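Local coordinates for putative exported protein (Bordetella pertussis Tohama I, PDB 2PFY) that binds pyroglutamic acid as an extracytoplasmic solute receptor, probably delivering it to a tripartite ATP-independent periplasmic (TRAP) transporter, at residues Ala144-Ala147 / Ser148-His151; Leu181-Pro184 / Ala185-Val188. One frame throughout, in Å; residues are numbered along the deposited sequence.

Contact 1 of 2, residues Ala144-Ala147 / Ser148-His151; sequences AYSA and STSH. With PCA (pyroglutamic acid), chain E.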
# COMPACT_ATOMS: atom_id res chain seq x y z
N ALA A 144 3.67 -0.58 13.01
CA ALA A 144 2.49 -0.95 12.23
C ALA A 144 2.09 0.26 11.38
O ALA A 144 2.43 1.37 11.73
CB ALA A 144 1.31 -1.33 13.15
N TYR A 145 1.39 0.04 10.26
CA TYR A 145 1.04 1.18 9.40
C TYR A 145 -0.40 1.16 8.91
O TYR A 145 -0.79 1.96 8.05
CB TYR A 145 2.03 1.33 8.23
CG TYR A 145 2.14 0.14 7.30
CD1 TYR A 145 1.06 -0.25 6.50
CD2 TYR A 145 3.35 -0.56 7.18
CE1 TYR A 145 1.17 -1.31 5.64
CE2 TYR A 145 3.46 -1.65 6.32
CZ TYR A 145 2.37 -2.02 5.56
OH TYR A 145 2.42 -3.08 4.68
N SER A 146 -1.17 0.25 9.49
CA SER A 146 -2.56 -0.01 9.09
C SER A 146 -3.21 -0.85 10.22
O SER A 146 -2.49 -1.37 11.10
CB SER A 146 -2.61 -0.76 7.75
OG SER A 146 -2.03 -2.05 7.87
N ALA A 147 -4.54 -0.92 10.22
CA ALA A 147 -5.28 -1.84 11.09
C ALA A 147 -4.80 -3.28 10.94
O ALA A 147 -4.54 -3.96 11.94
CB ALA A 147 -6.82 -1.72 10.82
N SER A 148 -4.65 -3.76 9.70
CA SER A 148 -4.17 -5.12 9.46
C SER A 148 -2.77 -5.38 10.03
O SER A 148 -2.55 -6.38 10.74
CB SER A 148 -4.22 -5.48 7.97
OG SER A 148 -3.84 -6.84 7.79
N THR A 149 -1.81 -4.50 9.74
CA THR A 149 -0.47 -4.69 10.28
C THR A 149 -0.38 -4.53 11.81
O THR A 149 0.49 -5.13 12.44
CB THR A 149 0.61 -3.82 9.56
OG1 THR A 149 0.25 -2.43 9.62
CG2 THR A 149 0.81 -4.28 8.10
N SER A 150 -1.24 -3.70 12.40
CA SER A 150 -1.37 -3.62 13.87
C SER A 150 -1.79 -4.96 14.48
O SER A 150 -1.16 -5.45 15.43
CB SER A 150 -2.39 -2.56 14.27
OG SER A 150 -1.78 -1.30 14.42
N HIS A 151 -2.86 -5.53 13.91
CA HIS A 151 -3.33 -6.85 14.29
C HIS A 151 -2.25 -7.93 14.08
O HIS A 151 -2.00 -8.76 14.96
CB HIS A 151 -4.61 -7.18 13.51
CG HIS A 151 -5.26 -8.45 13.95
ND1 HIS A 151 -5.84 -9.33 13.06
CD2 HIS A 151 -5.43 -9.00 15.17
CE1 HIS A 151 -6.34 -10.36 13.72
NE2 HIS A 151 -6.10 -10.18 15.00
N PCA E . 5.39 0.92 2.21
CA PCA E . 4.22 1.53 2.89
CB PCA E . 3.07 0.56 2.90
CG PCA E . 3.59 -0.70 2.27
CD PCA E . 4.99 -0.39 1.85
OE PCA E . 5.71 -1.16 1.22
C PCA E . 4.59 1.92 4.31
O PCA E . 3.90 2.66 5.02
OXT PCA E . 5.63 1.48 4.78
O HOH W 1 -1.61 0.81 12.45
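Ser146 and Ala147 open the first turn of helix 147-155, their carbonyls taking the amides of Ser150 (Ser150 N to Ser146 O, 2.9 Å) and His151, while the chain just before them comes off strand 141-144 through Tyr145. Ser146 sits at the N-cap. The side chain that ties this bend together is Thr149. Its OG1 accepts the backbone N-H of Tyr145 at 2.8 Å from Tyr145 N, in a nearly straight bond (168°), and also shares a hydrogen bond with Ser146 OG, 2.9 Å from Thr149 OG1. A chi1 of 56° turns OG1 back to the incoming loop and leaves the methyl, CG2, toward the Tyr145 ring. That methyl lies over one face of the phenol ring in a CH-pi contact, 4.0 Å from CG2 to the centroid of the Tyr145 ring. Against the opposite face rests the pyroglutamate ring, its CB 3.7 Å above the plane, with CG 3.6 Å from Tyr145 OH. Farther from the ligand, a water spans Ser150 OG, 2.9 Å away, and Ser146 O, the latter bond weak, and Ala144 CB packs on Ser150 OG. Arg48, another pocket residue, is hydrogen-bonded to Tyr145 O. The tyrosine is thus held at its amide by a helix side chain and filled in behind by that same residue's methyl, so Thr149 serves as a second-shell residue: it touches the aromatic wall from the rear and probably helps to fix the ring that the ligand's aliphatic edge lies against.

Contact 2 of 2, residues Leu181-Pro184 / Ala185-Val188; sequences LTSP and ATGV. With PCA (pyroglutamic acid), chain E.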
# COMPACT_ATOMS: atom_id res chain seq x y z
N LEU A 181 7.95 -3.75 9.22
CA LEU A 181 7.61 -4.60 8.11
C LEU A 181 7.18 -3.66 7.01
O LEU A 181 6.28 -2.82 7.21
CB LEU A 181 6.46 -5.54 8.46
CG LEU A 181 5.90 -6.35 7.27
CD1 LEU A 181 5.75 -7.86 7.55
CD2 LEU A 181 4.55 -5.77 6.82
N THR A 182 7.86 -3.76 5.87
CA THR A 182 7.59 -2.88 4.72
C THR A 182 8.37 -3.39 3.53
O THR A 182 9.22 -4.29 3.69
CB THR A 182 7.89 -1.36 5.03
OG1 THR A 182 7.34 -0.53 3.99
CG2 THR A 182 9.42 -1.03 5.20
N SER A 183 8.11 -2.81 2.35
CA SER A 183 8.75 -3.23 1.12
C SER A 183 10.19 -2.73 1.07
O SER A 183 10.59 -1.78 1.83
CB SER A 183 8.01 -2.65 -0.10
OG SER A 183 8.08 -1.23 -0.01
N PRO A 184 10.97 -3.31 0.15
CA PRO A 184 12.28 -2.72 -0.16
C PRO A 184 12.15 -1.32 -0.80
O PRO A 184 13.11 -0.55 -0.75
CB PRO A 184 12.92 -3.74 -1.11
CG PRO A 184 11.73 -4.48 -1.76
CD PRO A 184 10.73 -4.56 -0.61
N ALA A 185 10.97 -0.96 -1.34
CA ALA A 185 10.81 0.40 -1.89
C ALA A 185 10.88 1.46 -0.80
O ALA A 185 11.56 2.48 -0.95
CB ALA A 185 9.49 0.53 -2.65
N THR A 186 10.15 1.23 0.30
CA THR A 186 10.20 2.13 1.47
C THR A 186 11.60 2.09 2.09
O THR A 186 12.13 3.12 2.53
CB THR A 186 9.13 1.74 2.49
OG1 THR A 186 7.85 2.05 1.93
CG2 THR A 186 9.31 2.50 3.83
N GLY A 187 12.21 0.90 2.11
CA GLY A 187 13.59 0.77 2.57
C GLY A 187 14.56 1.69 1.81
O GLY A 187 15.41 2.36 2.42
N VAL A 188 14.44 1.73 0.49
CA VAL A 188 15.26 2.65 -0.31
C VAL A 188 14.80 4.12 -0.21
O VAL A 188 15.64 5.01 0.03
CB VAL A 188 15.40 2.16 -1.81
CG1 VAL A 188 16.22 3.16 -2.71
CG2 VAL A 188 16.09 0.78 -1.82
N PCA E . 5.39 0.92 2.21
CA PCA E . 4.22 1.53 2.89
CB PCA E . 3.07 0.56 2.90
CG PCA E . 3.59 -0.70 2.27
CD PCA E . 4.99 -0.39 1.85
OE PCA E . 5.71 -1.16 1.22
C PCA E . 4.59 1.92 4.31
O PCA E . 3.90 2.66 5.02
OXT PCA E . 5.63 1.48 4.78
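The side chains of Thr182 and Thr186 cross at about a right angle where strand 180-182 gives way to helix 184-189, and both hydroxyls, with that of Ser183 between them in sequence, turn to the bound pyroglutamate. Thr182 OG1 donates to the carboxylate, 2.8 Å from PCA OXT. The same oxygen lies against Thr186 CB, while the two methyls touch at 3.8 Å between Thr182 CG2 and Thr186 CG2. Thr186 OG1 accepts the lactam N-H at 2.7 Å from PCA N, almost straight at 173°; its chi1 of -69° sets OG1 beside its own backbone N, facing the ligand, and turns CG2 toward the Thr182 methyl. The lactam oxygen is gripped twice by one residue: Ser183 OG donates at 2.7 Å to PCA OE, and Ser183 N adds a longer bond of 3.1 Å to PCA OE. Ser183 is also the N-cap of the helix. While its hydroxyl proton goes to the ligand, OG receives the amide of Thr186 in a straight bond (3.2 Å from Thr186 N to Ser183 OG, 169°) and that of Ala185 in a weak one. This strand-to-helix junction, with the ligand at the helix N-terminus, belongs to the cleft of the periplasmic binding protein fold. Accepting these N-H groups draws density from OG and probably makes its own proton a better donor to the lactam oxygen. Ser183 O takes Gly187 N as the helix begins and is also bonded to Tyr126 OH; Pro184 O takes Val188 N at 2.9 Å. Trp120 packs on both Ser183 and Thr186.

In the fold
Contacts 1 and 2 are both strand-to-helix junctions with a serine at the N-cap, and their centres lie about 16 Å apart with the pyroglutamate reached from each. They divide the work: 181-188 supplies the polar bonds to the lactam and to one carboxylate oxygen, whereas 144-151 offers the aromatic face for the ligand's ring. The two also touch directly, since Tyr145 CE2 packs 3.2 Å from Leu181 O, and Thr149 CG2 reaches Leu181 CD2 at 4.2 Å. Strands 141-144 and 180-182, which belong to different sheets, both end at the pocket, where Arg143, Thr165 and Arg48 add their own hydrogen bonds to the same ligand.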